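Local coordinates for protein GphF Dehydratase 1 (Archangium violaceum, PDB 6MBF) that probably dehydrates a beta-hydroxyacyl intermediate and rearranges the resulting olefin, as a double-hotdog dehydratase domain of the gephyronic acid polyketide synthase, at residues A[83-88]-A[121-126]; A[92-97]-A[109-114]; A[9-14]-A[33-38]; A[75-80]-A[229-234]; A[48-53]-A[202-207]. All coordinates share one frame; numbering follows the deposited sequence.

Overall arrangement
The five contacts run from the middle of a double hotdog out to its surface. Interaction 5 is fully buried: Leu and Val methyls near helix 52-65 of the first hotdog half are set against Leu203, Phe207 and the aspartate Asp204 of helix 200-214 of the second. Interaction 4 joins the same halves by strand pairing, with a salt-bridge network on one face. The others lie within the first half. Interaction 3 is a mostly buried loop contact tied to interaction 5 by Tyr37 OH and Thr53 OG1. Interaction 1 hangs on one buried histidine, and its Leu85 packs on Leu95 of interaction 2, the surface contact, which mixes backbone bonds with the aliphatic part of an arginine.

Interaction 1 of 5, residues A[83-88]-A[121-126]; sequences SPLVLR and TRHATG
A strand-to-loop contact centred on the His123 ring, with a side-chain-to-backbone hydrogen bond and a CH-pi contact, joins strand 121-131 to the bend around Ser83 and Leu85 at the partly buried margin of the first hotdog sheet. At the ring edge, His123 ND1 gives its proton to Ser83 O at 2.8 Å, nearly straight (164° at the hydrogen). The oxygen lies almost in the ring plane, although the donor is well above the plane of the Ser83 carbonyl. Next to it, His123 CE1 comes within 3.3 Å of Pro84 O. Over one face sits Leu85 CB, 3.7 Å from the His123 ring centroid and close to its normal, a CH-pi contact; Leu85 CD1 reaches His123 NE2 at 3.6 Å. The opposite face carries Thr121 O, so the ring is held between a methylene and a carbonyl. With CG anti to its own carbonyl carbon (chi1 -62°), the His123 ring is brought across to the loop. Its NE2 is bonded to Ser108 OG; with the proton on ND1, NE2 probably acts as the acceptor, which would fix both the tautomer and the rotation of the ring. Nearer the surface, Ser83 CB lies 3.6 Å from Arg122 O, and a water links Ser83 OG to that carbonyl. His123 and Ala124 form a classic beta bulge opposite Ile106. Around the contact, Tyr54 of helix 52-65 packs on Leu85 and His123, strand 103-109 runs alongside through Ser108, and Leu85 pairs by its backbone with Val49.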
# COMPACT_ATOMS: atom_id res chain seq x y z
N SER A 83 0.35 13.11 -5.97
CA SER A 83 0.64 14.11 -4.95
C SER A 83 0.40 13.41 -3.62
O SER A 83 -0.62 12.72 -3.48
CB SER A 83 -0.24 15.36 -5.03
OG SER A 83 0.23 16.26 -6.02
N PRO A 84 1.30 13.57 -2.65
CA PRO A 84 1.04 12.99 -1.33
C PRO A 84 -0.16 13.65 -0.69
O PRO A 84 -0.52 14.80 -0.99
CB PRO A 84 2.34 13.29 -0.56
CG PRO A 84 2.87 14.52 -1.21
CD PRO A 84 2.50 14.42 -2.66
N LEU A 85 -0.81 12.90 0.20
CA LEU A 85 -1.88 13.42 1.03
C LEU A 85 -1.30 13.69 2.41
O LEU A 85 -0.96 12.75 3.15
CB LEU A 85 -3.06 12.45 1.08
CG LEU A 85 -4.20 12.82 2.04
CD1 LEU A 85 -4.62 14.26 1.86
CD2 LEU A 85 -5.40 11.89 1.84
N VAL A 86 -1.14 14.96 2.74
CA VAL A 86 -0.65 15.35 4.05
C VAL A 86 -1.86 15.63 4.93
O VAL A 86 -2.74 16.41 4.55
CB VAL A 86 0.25 16.59 3.95
CG1 VAL A 86 0.70 17.03 5.33
CG2 VAL A 86 1.44 16.32 3.03
N LEU A 87 -1.91 14.97 6.08
CA LEU A 87 -2.94 15.21 7.08
C LEU A 87 -2.38 16.09 8.19
O LEU A 87 -1.23 15.91 8.62
CB LEU A 87 -3.43 13.89 7.69
CG LEU A 87 -4.08 12.89 6.73
CD1 LEU A 87 -4.32 11.58 7.47
CD2 LEU A 87 -5.37 13.45 6.11
N ARG A 88 -3.18 17.04 8.66
CA ARG A 88 -2.89 17.68 9.93
C ARG A 88 -3.57 16.89 11.04
O ARG A 88 -4.75 16.55 10.92
CB ARG A 88 -3.36 19.14 9.96
CG ARG A 88 -3.03 19.93 8.72
CD ARG A 88 -1.54 20.04 8.43
NE ARG A 88 -1.31 20.85 7.24
CZ ARG A 88 -0.15 20.95 6.60
NH1 ARG A 88 0.91 20.29 7.03
NH2 ARG A 88 -0.05 21.71 5.51
N THR A 121 -7.66 17.53 -4.64
CA THR A 121 -6.29 17.23 -5.04
C THR A 121 -6.19 15.77 -5.45
O THR A 121 -6.59 14.88 -4.69
CB THR A 121 -5.31 17.51 -3.89
OG1 THR A 121 -5.36 18.90 -3.54
CG2 THR A 121 -3.89 17.11 -4.28
N ARG A 122 -5.65 15.53 -6.64
CA ARG A 122 -5.49 14.17 -7.16
C ARG A 122 -4.30 13.50 -6.50
O ARG A 122 -3.17 14.01 -6.58
CB ARG A 122 -5.31 14.19 -8.68
CG ARG A 122 -4.94 12.83 -9.26
CD ARG A 122 -4.69 12.89 -10.77
NE ARG A 122 -5.92 13.02 -11.54
CZ ARG A 122 -6.20 14.04 -12.34
NH1 ARG A 122 -5.34 15.03 -12.50
NH2 ARG A 122 -7.36 14.06 -13.00
N HIS A 123 -4.52 12.34 -5.88
CA HIS A 123 -3.45 11.60 -5.21
C HIS A 123 -3.02 10.35 -5.94
O HIS A 123 -1.82 10.06 -5.98
CB HIS A 123 -3.87 11.24 -3.78
CG HIS A 123 -4.14 12.43 -2.94
ND1 HIS A 123 -3.16 13.34 -2.61
CD2 HIS A 123 -5.29 12.90 -2.40
CE1 HIS A 123 -3.69 14.32 -1.89
NE2 HIS A 123 -4.98 14.07 -1.74
N ALA A 124 -3.94 9.59 -6.54
CA ALA A 124 -3.55 8.34 -7.17
C ALA A 124 -4.57 7.96 -8.24
O ALA A 124 -5.76 8.24 -8.10
CB ALA A 124 -3.42 7.19 -6.16
N THR A 125 -4.07 7.32 -9.29
CA THR A 125 -4.90 6.88 -10.42
C THR A 125 -4.40 5.54 -10.93
O THR A 125 -3.24 5.16 -10.72
CB THR A 125 -4.87 7.89 -11.57
OG1 THR A 125 -3.52 7.98 -12.07
CG2 THR A 125 -5.33 9.27 -11.12
N GLY A 126 -5.28 4.83 -11.63
CA GLY A 126 -4.91 3.56 -12.23
C GLY A 126 -6.13 2.90 -12.85
O GLY A 126 -7.14 3.55 -13.11
O HOH W 1 -2.15 16.01 -7.80

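Interaction 2 of 5, residues A[92-97]-A[109-114]; sequences PARLRL and AEPERS
Arg94 and Ala109 are joined by a pair of backbone bonds: Arg94 N to Ala109 O at 2.9 Å and Ala109 N to Arg94 O at 3.0 Å. They make an antiparallel hydrogen-bonded pair, with both side chains on the same face. Past Ala109 the chain leaves the strand and folds into a turn closed by Arg113 N on Glu110 O, with the arginine side chain as its floor. Bent at both chi2 and chi3 (-58° and -49°), the Arg94 chain curls back so that its methylenes do the touching: Arg94 CG lies 3.5 Å from Pro111 CA and 3.7 Å from Ser114 CB. The guanidinium continues past Ser114, whose OG lies oblique to it and 3.5 Å from Arg94 NH1, and finds weak hydrogen bonds on strand 23-30, from NE to Gly28 O and from NH2 to Thr27 OG1. An alanine here would lack these methylenes, which would probably open a gap under Pro111 and Ser114 and free the turn to shift. Farther out, Pro111 CD lies 3.3 Å from Pro92 O, and Pro111 CG stands 4.2 Å from Pro92 CG at the surface. Trp120 packs on both Arg94 and Ala109. The arrangement is the open end of a beta hairpin, strands 93-100 and 103-109 of the hotdog sheet, where the chain after the second strand turns off in a type I turn with Pro111 and Glu112 at its corners.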
# COMPACT_ATOMS: atom_id res chain seq x y z
N PRO A 92 -10.12 16.29 9.86
CA PRO A 92 -10.66 15.37 8.85
C PRO A 92 -10.38 15.84 7.43
O PRO A 92 -10.25 17.03 7.14
CB PRO A 92 -12.17 15.38 9.14
CG PRO A 92 -12.41 16.71 9.79
CD PRO A 92 -11.18 16.97 10.63
N ALA A 93 -10.28 14.85 6.54
CA ALA A 93 -10.16 15.08 5.10
C ALA A 93 -11.19 14.23 4.38
O ALA A 93 -11.38 13.06 4.72
CB ALA A 93 -8.75 14.72 4.60
N ARG A 94 -11.85 14.82 3.40
CA ARG A 94 -12.73 14.08 2.51
C ARG A 94 -11.90 13.27 1.52
O ARG A 94 -10.94 13.78 0.95
CB ARG A 94 -13.65 15.03 1.74
CG ARG A 94 -14.53 15.90 2.60
CD ARG A 94 -15.42 15.08 3.52
NE ARG A 94 -16.11 14.02 2.79
CZ ARG A 94 -17.28 14.18 2.17
NH1 ARG A 94 -17.89 15.35 2.18
NH2 ARG A 94 -17.83 13.15 1.54
N LEU A 95 -12.27 12.00 1.33
CA LEU A 95 -11.65 11.12 0.36
C LEU A 95 -12.68 10.71 -0.69
O LEU A 95 -13.85 10.50 -0.36
CB LEU A 95 -11.09 9.85 1.00
CG LEU A 95 -9.72 9.84 1.65
CD1 LEU A 95 -9.32 8.40 1.88
CD2 LEU A 95 -8.69 10.56 0.79
N ARG A 96 -12.23 10.58 -1.93
CA ARG A 96 -13.13 10.26 -3.03
C ARG A 96 -12.42 9.33 -4.00
O ARG A 96 -11.30 9.62 -4.41
CB ARG A 96 -13.60 11.52 -3.75
CG ARG A 96 -14.52 11.29 -4.94
CD ARG A 96 -14.84 12.61 -5.65
NE ARG A 96 -13.70 13.08 -6.45
CZ ARG A 96 -13.60 14.30 -6.98
NH1 ARG A 96 -14.58 15.19 -6.80
NH2 ARG A 96 -12.54 14.63 -7.68
N LEU A 97 -13.07 8.23 -4.36
CA LEU A 97 -12.64 7.41 -5.48
C LEU A 97 -13.73 7.47 -6.53
O LEU A 97 -14.88 7.12 -6.25
CB LEU A 97 -12.36 5.96 -5.06
CG LEU A 97 -11.78 5.04 -6.15
CD1 LEU A 97 -10.92 3.93 -5.52
CD2 LEU A 97 -12.86 4.41 -7.06
N ALA A 109 -10.12 16.36 -0.32
CA ALA A 109 -10.52 17.75 -0.19
C ALA A 109 -10.70 18.10 1.28
O ALA A 109 -11.01 17.24 2.10
CB ALA A 109 -11.81 18.03 -0.97
N GLU A 110 -10.51 19.38 1.59
CA GLU A 110 -10.96 19.88 2.89
C GLU A 110 -12.48 19.75 2.96
O GLU A 110 -13.17 20.11 1.99
CB GLU A 110 -10.54 21.33 3.09
CG GLU A 110 -9.04 21.53 3.24
CD GLU A 110 -8.65 22.99 3.34
OE1 GLU A 110 -9.52 23.86 3.12
OE2 GLU A 110 -7.47 23.27 3.64
N PRO A 111 -13.03 19.22 4.05
CA PRO A 111 -14.49 19.05 4.11
C PRO A 111 -15.27 20.33 3.90
O PRO A 111 -16.39 20.28 3.36
CB PRO A 111 -14.70 18.49 5.53
CG PRO A 111 -13.43 17.79 5.84
CD PRO A 111 -12.34 18.60 5.19
N GLU A 112 -14.72 21.48 4.28
CA GLU A 112 -15.43 22.75 4.11
C GLU A 112 -15.50 23.17 2.65
O GLU A 112 -16.35 24.00 2.29
CB GLU A 112 -14.76 23.85 4.93
CG GLU A 112 -14.84 23.66 6.44
CD GLU A 112 -13.81 22.67 6.98
OE1 GLU A 112 -13.77 22.47 8.21
OE2 GLU A 112 -13.04 22.10 6.17
N ARG A 113 -14.63 22.63 1.79
CA ARG A 113 -14.57 23.02 0.39
C ARG A 113 -14.89 21.87 -0.55
O ARG A 113 -14.61 21.97 -1.75
CB ARG A 113 -13.18 23.57 0.06
CG ARG A 113 -12.63 24.58 1.04
CD ARG A 113 -11.38 25.19 0.44
NE ARG A 113 -11.64 25.60 -0.94
CZ ARG A 113 -10.70 25.69 -1.88
NH1 ARG A 113 -9.44 25.39 -1.60
NH2 ARG A 113 -11.03 26.06 -3.11
N SER A 114 -15.48 20.78 -0.04
CA SER A 114 -15.60 19.56 -0.82
C SER A 114 -16.69 19.61 -1.89
O SER A 114 -16.84 18.63 -2.63
CB SER A 114 -15.85 18.37 0.12
OG SER A 114 -17.10 18.48 0.76

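Interaction 3 of 5, residues A[9-14]-A[33-38]; sequences HPLLGR and DRPAYL
Leu11 and Pro35 pack at the tight end of this contact, Leu11 CD2 lying 3.9 Å from Pro35 CG. The other branch, Leu11 CD1, meets Tyr37 OH at 3.6 Å, while CD2 also approaches Leu38 CD1. Tyr37 comes at the leucine from the opposite direction, its CG set between the backbone N and the carbonyl carbon (chi1 85°), and the hydroxyl has its own partner in Thr53 OG1. Pro200 of helix 200-214 and Met57 of helix 52-65 help enclose Leu11. Outward the contact changes character: the exposed Arg34 reaches back over the loop and holds Pro10 O end-on with both NH1 and NH2, each at 3.2 Å and neither very straight (144°). NH1 sits in the carbonyl plane on a lone pair, NH2 is tilted from it and also serves Thr29 O. The Pro35 ring lies between these two parts, after a cis peptide bond that turns the chain. Were an alanine here, the cis bond would probably be lost, Leu11 CD2 left without its ring and Arg34 displaced from Pro10 O. Such loop-on-loop packing joins the N-terminal segment to the loop after strand 23-30, beside the central helix of the first hotdog.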
# COMPACT_ATOMS: atom_id res chain seq x y z
N HIS A 9 -16.64 0.72 3.91
CA HIS A 9 -15.21 0.44 3.90
C HIS A 9 -14.47 1.56 4.63
O HIS A 9 -14.82 2.73 4.47
CB HIS A 9 -14.68 0.33 2.47
CG HIS A 9 -13.24 -0.07 2.37
ND1 HIS A 9 -12.21 0.85 2.45
CD2 HIS A 9 -12.65 -1.28 2.18
CE1 HIS A 9 -11.05 0.22 2.31
NE2 HIS A 9 -11.29 -1.07 2.15
N PRO A 10 -13.45 1.25 5.44
CA PRO A 10 -12.84 2.29 6.29
C PRO A 10 -12.14 3.39 5.52
O PRO A 10 -11.88 4.45 6.09
CB PRO A 10 -11.84 1.50 7.16
CG PRO A 10 -12.23 0.07 7.02
CD PRO A 10 -12.83 -0.07 5.65
N LEU A 11 -11.80 3.16 4.25
CA LEU A 11 -11.14 4.17 3.42
C LEU A 11 -12.00 4.63 2.25
O LEU A 11 -12.03 5.83 1.94
CB LEU A 11 -9.82 3.60 2.89
CG LEU A 11 -8.80 3.24 3.97
CD1 LEU A 11 -7.72 2.36 3.36
CD2 LEU A 11 -8.20 4.51 4.56
N LEU A 12 -12.70 3.70 1.59
CA LEU A 12 -13.60 4.05 0.49
C LEU A 12 -14.78 4.88 0.96
O LEU A 12 -15.29 5.74 0.22
CB LEU A 12 -14.13 2.78 -0.18
CG LEU A 12 -13.49 2.20 -1.42
CD1 LEU A 12 -14.42 1.13 -1.97
CD2 LEU A 12 -13.22 3.27 -2.45
N GLY A 13 -15.27 4.62 2.17
CA GLY A 13 -16.50 5.24 2.61
C GLY A 13 -17.69 4.50 2.03
O GLY A 13 -17.73 3.27 2.03
N ARG A 14 -18.65 5.25 1.50
CA ARG A 14 -19.87 4.67 0.96
C ARG A 14 -20.01 5.03 -0.51
O ARG A 14 -19.56 6.09 -0.96
CB ARG A 14 -21.10 5.17 1.73
CG ARG A 14 -21.20 6.68 1.81
CD ARG A 14 -22.43 7.13 2.58
NE ARG A 14 -23.66 6.80 1.86
CZ ARG A 14 -24.32 7.65 1.09
NH1 ARG A 14 -23.90 8.91 0.96
NH2 ARG A 14 -25.42 7.26 0.46
N ASP A 33 -6.57 10.02 12.98
CA ASP A 33 -7.05 9.17 14.06
C ASP A 33 -7.90 7.99 13.60
O ASP A 33 -8.13 7.07 14.39
CB ASP A 33 -7.87 10.00 15.06
CG ASP A 33 -7.06 11.12 15.67
OD1 ASP A 33 -5.89 10.88 16.03
OD2 ASP A 33 -7.60 12.24 15.77
N ARG A 34 -8.38 7.99 12.35
CA ARG A 34 -9.30 6.94 11.93
C ARG A 34 -9.29 6.80 10.41
O ARG A 34 -9.69 7.74 9.72
CB ARG A 34 -10.73 7.22 12.40
CG ARG A 34 -11.66 6.02 12.23
CD ARG A 34 -13.00 6.37 11.60
NE ARG A 34 -12.86 6.96 10.26
CZ ARG A 34 -12.81 6.27 9.12
NH1 ARG A 34 -12.87 4.94 9.11
NH2 ARG A 34 -12.69 6.92 7.97
N PRO A 35 -8.81 5.68 9.85
CA PRO A 35 -8.10 4.59 10.53
C PRO A 35 -6.83 5.06 11.22
O PRO A 35 -6.15 5.96 10.71
CB PRO A 35 -7.77 3.61 9.39
CG PRO A 35 -8.79 3.90 8.35
CD PRO A 35 -9.03 5.38 8.42
N ALA A 36 -6.52 4.46 12.37
CA ALA A 36 -5.45 4.97 13.22
C ALA A 36 -4.09 4.93 12.54
O ALA A 36 -3.23 5.77 12.83
CB ALA A 36 -5.40 4.19 14.53
N TYR A 37 -3.86 3.97 11.64
CA TYR A 37 -2.55 3.88 10.99
C TYR A 37 -2.26 5.09 10.11
O TYR A 37 -1.09 5.33 9.77
CB TYR A 37 -2.43 2.60 10.16
CG TYR A 37 -2.99 2.71 8.75
CD1 TYR A 37 -2.19 3.15 7.69
CD2 TYR A 37 -4.30 2.38 8.47
CE1 TYR A 37 -2.70 3.27 6.40
CE2 TYR A 37 -4.81 2.48 7.19
CZ TYR A 37 -4.01 2.93 6.16
OH TYR A 37 -4.53 3.05 4.89
N LEU A 38 -3.29 5.84 9.70
CA LEU A 38 -3.10 7.07 8.95
C LEU A 38 -2.39 8.15 9.76
O LEU A 38 -1.94 9.14 9.17
CB LEU A 38 -4.44 7.63 8.47
CG LEU A 38 -5.22 6.81 7.42
CD1 LEU A 38 -6.44 7.61 6.99
CD2 LEU A 38 -4.35 6.45 6.23

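Interaction 4 of 5, residues A[75-80]-A[229-234]; sequences IVEDVT and CARIEL
Val76 and Ile232 exchange two backbone bonds, Val76 N to Ile232 O at 2.9 Å and Ile232 N to Val76 O at 2.8 Å, both nearly straight, and set the register between strands 75-77 and 231-234, which run almost exactly antiparallel. The ladder continues past the corner: Val79 N gives to Cys229 O and Cys229 N to Val79 O. In between, Asp78 has a left-handed backbone, and its N bonds Ala230 O at 3.0 Å from above the carbonyl plane. Ala230 and Arg231 form a classic bulge facing Asp278 of the next strand.

On the face of Ile75, Glu77, Arg231 and Glu233 the charges are paired. Arg231, extended with CG anti to the backbone N (chi1 -175°), lies alongside Glu77 pointing the same way. Arg231 NH1 makes a salt bridge to Glu77 OE1; the modelled 2.4 Å is too short to be taken literally, and the two planar groups are turned 58° apart. Arg231 NH2 gives to Glu233 OE1 at 3.1 Å in the guanidinium plane, though the carboxylate is met from above its own plane. Glu233 OE2 is held by Arg131 and Thr73, so this carboxylate stands between two arginines, which would probably stabilise its negative charge. Ile75 CG2 covers one guanidinium face, 3.7 Å from Arg231 NH1. Asp78 OD1 is taken by Arg127. Val76 CB packs on Ile232 CG2 on the face against helix 52-65, where Val76 meets Ala58 and Leu59. This antiparallel pairing is the seam between the two halves of a double-hotdog dehydratase.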
# COMPACT_ATOMS: atom_id res chain seq x y z
N ILE A 75 -7.63 -6.97 -9.31
CA ILE A 75 -6.45 -6.49 -10.03
C ILE A 75 -6.44 -4.96 -10.04
O ILE A 75 -7.47 -4.32 -10.29
CB ILE A 75 -6.42 -7.03 -11.47
CG1 ILE A 75 -6.38 -8.56 -11.46
CG2 ILE A 75 -5.23 -6.47 -12.22
CD1 ILE A 75 -6.97 -9.20 -12.71
N VAL A 76 -5.28 -4.38 -9.77
CA VAL A 76 -5.06 -2.95 -10.00
C VAL A 76 -3.81 -2.83 -10.87
O VAL A 76 -2.80 -3.48 -10.58
CB VAL A 76 -4.89 -2.15 -8.69
CG1 VAL A 76 -4.99 -0.66 -8.98
CG2 VAL A 76 -5.93 -2.56 -7.64
N GLU A 77 -3.89 -2.04 -11.93
CA GLU A 77 -2.75 -1.86 -12.83
C GLU A 77 -2.50 -0.38 -13.09
O GLU A 77 -3.36 0.47 -12.87
CB GLU A 77 -2.98 -2.59 -14.17
CG GLU A 77 -2.98 -4.11 -14.06
CD GLU A 77 -3.21 -4.79 -15.40
OE1 GLU A 77 -2.83 -5.97 -15.54
OE2 GLU A 77 -3.78 -4.15 -16.30
N ASP A 78 -1.27 -0.09 -13.55
CA ASP A 78 -0.92 1.24 -14.05
C ASP A 78 -1.11 2.31 -12.99
O ASP A 78 -1.65 3.38 -13.26
CB ASP A 78 -1.74 1.62 -15.30
CG ASP A 78 -1.36 0.84 -16.53
OD1 ASP A 78 -2.24 0.67 -17.40
OD2 ASP A 78 -0.19 0.42 -16.64
N VAL A 79 -0.70 2.02 -11.76
CA VAL A 79 -0.92 2.94 -10.65
C VAL A 79 0.16 4.01 -10.65
O VAL A 79 1.36 3.70 -10.71
CB VAL A 79 -0.95 2.20 -9.30
CG1 VAL A 79 -1.19 3.19 -8.16
CG2 VAL A 79 -2.01 1.12 -9.32
N THR A 80 -0.26 5.26 -10.57
CA THR A 80 0.63 6.40 -10.38
C THR A 80 0.18 7.16 -9.14
O THR A 80 -1.02 7.45 -9.00
CB THR A 80 0.63 7.32 -11.61
OG1 THR A 80 1.18 6.62 -12.74
CG2 THR A 80 1.45 8.59 -11.35
N CYS A 229 3.12 1.54 -9.47
CA CYS A 229 3.02 0.09 -9.39
C CYS A 229 2.42 -0.38 -10.70
O CYS A 229 1.34 0.07 -11.08
CB CYS A 229 2.15 -0.30 -8.20
SG CYS A 229 1.96 -2.03 -7.92
N ALA A 230 3.12 -1.28 -11.42
CA ALA A 230 2.58 -1.76 -12.69
C ALA A 230 1.35 -2.63 -12.47
O ALA A 230 0.37 -2.52 -13.22
CB ALA A 230 3.65 -2.53 -13.48
N ARG A 231 1.36 -3.50 -11.46
CA ARG A 231 0.25 -4.41 -11.25
C ARG A 231 0.27 -4.94 -9.83
O ARG A 231 1.34 -5.26 -9.31
CB ARG A 231 0.32 -5.58 -12.24
CG ARG A 231 -0.85 -6.52 -12.21
CD ARG A 231 -0.65 -7.57 -13.28
NE ARG A 231 -1.48 -8.75 -13.05
CZ ARG A 231 -2.59 -9.03 -13.71
NH1 ARG A 231 -3.03 -8.22 -14.67
NH2 ARG A 231 -3.27 -10.13 -13.42
N ILE A 232 -0.90 -5.02 -9.21
CA ILE A 232 -1.08 -5.80 -7.99
C ILE A 232 -2.30 -6.69 -8.18
O ILE A 232 -3.33 -6.23 -8.68
CB ILE A 232 -1.21 -4.91 -6.73
CG1 ILE A 232 -1.45 -5.79 -5.50
CG2 ILE A 232 -2.34 -3.90 -6.87
CD1 ILE A 232 -1.32 -5.05 -4.16
N GLU A 233 -2.16 -7.96 -7.83
CA GLU A 233 -3.26 -8.91 -7.92
C GLU A 233 -3.47 -9.58 -6.58
O GLU A 233 -2.50 -10.02 -5.95
CB GLU A 233 -3.00 -9.95 -9.00
CG GLU A 233 -4.15 -10.91 -9.19
CD GLU A 233 -3.99 -11.71 -10.46
OE1 GLU A 233 -2.84 -11.86 -10.92
OE2 GLU A 233 -5.02 -12.16 -10.99
N LEU A 234 -4.71 -9.64 -6.12
CA LEU A 234 -5.05 -10.22 -4.83
C LEU A 234 -5.94 -11.45 -5.03
O LEU A 234 -6.98 -11.36 -5.69
CB LEU A 234 -5.77 -9.21 -3.94
CG LEU A 234 -6.14 -9.65 -2.53
CD1 LEU A 234 -4.89 -9.90 -1.67
CD2 LEU A 234 -7.03 -8.61 -1.86

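Interaction 5 of 5, residues A[48-53]-A[202-207]; sequences VVLGVT and LLDACF
Leu50, in the loop leading into helix 52-65, the central helix of the first hotdog, and Val52 of that helix press on helix 200-214 of the second, in the buried middle of the double-hotdog fold. This interface is where polyketide synthase dehydratases form their active site, and Asp204 followed by Gln208 fits the Asp-x-x-x-Gln motif of the family. His41, which touches Leu50, probably corresponds to the histidine that such enzymes bring in from the first half.

Leu50 puts both its methyls against the aspartate: Leu50 CD1 and CD2 are each 3.6 Å from Asp204 OD1, the two side chains crossing at about a right angle. This is van der Waals packing of methyls on a carboxylate whose polar partners lie elsewhere, Tyr162 OH for OD1 and Gln208 NE2 for OD2, which hold the group and fix its rotation.

The chain leading into the helix is tied by Thr53 N and Thr53 OG1, both bonded to Leu50 O, the hydroxyl at 2.8 Å. A bound magnesium ion lies about 4 Å from the Leu50 side chain. Val52 CG2 leans on Asp204 CB at 4.0 Å. Val52 CG1, anti to the carbonyl carbon (chi1 -74°), enters the angle between Leu203 and Phe207, 3.7 Å from Leu203 CD2. Leu203 CG in turn sits over one face of the Phe207 ring, and Val52 CG1 meets that ring obliquely, 3.5 Å from Phe207 CE2.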
# COMPACT_ATOMS: atom_id res chain seq x y z
N VAL A 48 1.90 11.77 6.50
CA VAL A 48 1.73 11.49 5.08
C VAL A 48 1.02 10.15 4.92
O VAL A 48 1.50 9.12 5.41
CB VAL A 48 3.08 11.47 4.34
CG1 VAL A 48 2.88 11.07 2.87
CG2 VAL A 48 3.79 12.81 4.43
N VAL A 49 -0.13 10.16 4.25
CA VAL A 49 -0.89 8.93 4.03
C VAL A 49 -0.06 7.97 3.19
O VAL A 49 0.45 8.33 2.13
CB VAL A 49 -2.23 9.28 3.37
CG1 VAL A 49 -2.93 8.02 2.81
CG2 VAL A 49 -3.12 10.04 4.36
N LEU A 50 0.09 6.73 3.69
CA LEU A 50 0.85 5.72 2.96
C LEU A 50 0.20 5.40 1.62
O LEU A 50 -1.02 5.29 1.52
CB LEU A 50 0.95 4.44 3.80
CG LEU A 50 1.88 4.38 5.01
CD1 LEU A 50 1.65 3.07 5.74
CD2 LEU A 50 3.32 4.50 4.54
N GLY A 51 1.03 5.26 0.59
CA GLY A 51 0.54 4.91 -0.74
C GLY A 51 -0.25 3.61 -0.80
O GLY A 51 -1.12 3.45 -1.67
N VAL A 52 0.04 2.66 0.10
CA VAL A 52 -0.73 1.42 0.11
C VAL A 52 -2.21 1.69 0.37
O VAL A 52 -3.06 0.87 -0.01
CB VAL A 52 -0.17 0.40 1.14
CG1 VAL A 52 1.13 -0.21 0.63
CG2 VAL A 52 -0.00 1.04 2.53
N THR A 53 -2.54 2.81 1.02
CA THR A 53 -3.92 3.24 1.19
C THR A 53 -4.65 3.26 -0.15
O THR A 53 -5.78 2.78 -0.26
CB THR A 53 -3.95 4.62 1.84
OG1 THR A 53 -3.22 4.59 3.08
CG2 THR A 53 -5.38 5.08 2.09
N LEU A 202 -0.42 -4.60 6.48
CA LEU A 202 0.28 -5.80 6.02
C LEU A 202 1.06 -5.53 4.74
O LEU A 202 2.23 -5.90 4.63
CB LEU A 202 -0.72 -6.94 5.84
CG LEU A 202 -0.13 -8.34 5.57
CD1 LEU A 202 -1.05 -9.40 6.12
CD2 LEU A 202 0.06 -8.56 4.08
N LEU A 203 0.44 -4.89 3.75
CA LEU A 203 1.17 -4.62 2.52
C LEU A 203 2.31 -3.63 2.76
O LEU A 203 3.40 -3.80 2.21
CB LEU A 203 0.22 -4.11 1.43
CG LEU A 203 0.88 -3.96 0.06
CD1 LEU A 203 1.46 -5.29 -0.43
CD2 LEU A 203 -0.11 -3.37 -0.95
N ASP A 204 2.09 -2.61 3.61
CA ASP A 204 3.19 -1.72 3.97
C ASP A 204 4.36 -2.49 4.59
O ASP A 204 5.52 -2.18 4.31
CB ASP A 204 2.72 -0.64 4.94
CG ASP A 204 3.87 0.17 5.50
OD1 ASP A 204 4.42 1.03 4.76
OD2 ASP A 204 4.24 -0.06 6.67
N ALA A 205 4.07 -3.47 5.45
CA ALA A 205 5.14 -4.28 6.02
C ALA A 205 5.93 -5.00 4.94
O ALA A 205 7.17 -5.08 5.01
CB ALA A 205 4.55 -5.28 7.03
N CYS A 206 5.25 -5.51 3.91
CA CYS A 206 5.96 -6.14 2.80
C CYS A 206 6.84 -5.13 2.06
O CYS A 206 7.99 -5.43 1.71
CB CYS A 206 4.97 -6.80 1.84
SG CYS A 206 4.02 -8.16 2.57
N PHE A 207 6.32 -3.93 1.82
CA PHE A 207 7.14 -2.92 1.16
C PHE A 207 8.31 -2.50 2.05
O PHE A 207 9.40 -2.21 1.55
CB PHE A 207 6.28 -1.71 0.77
CG PHE A 207 5.27 -1.98 -0.33
CD1 PHE A 207 5.17 -3.24 -0.94
CD2 PHE A 207 4.42 -0.98 -0.75
CE1 PHE A 207 4.22 -3.47 -1.96
CE2 PHE A 207 3.48 -1.20 -1.76
CZ PHE A 207 3.38 -2.44 -2.36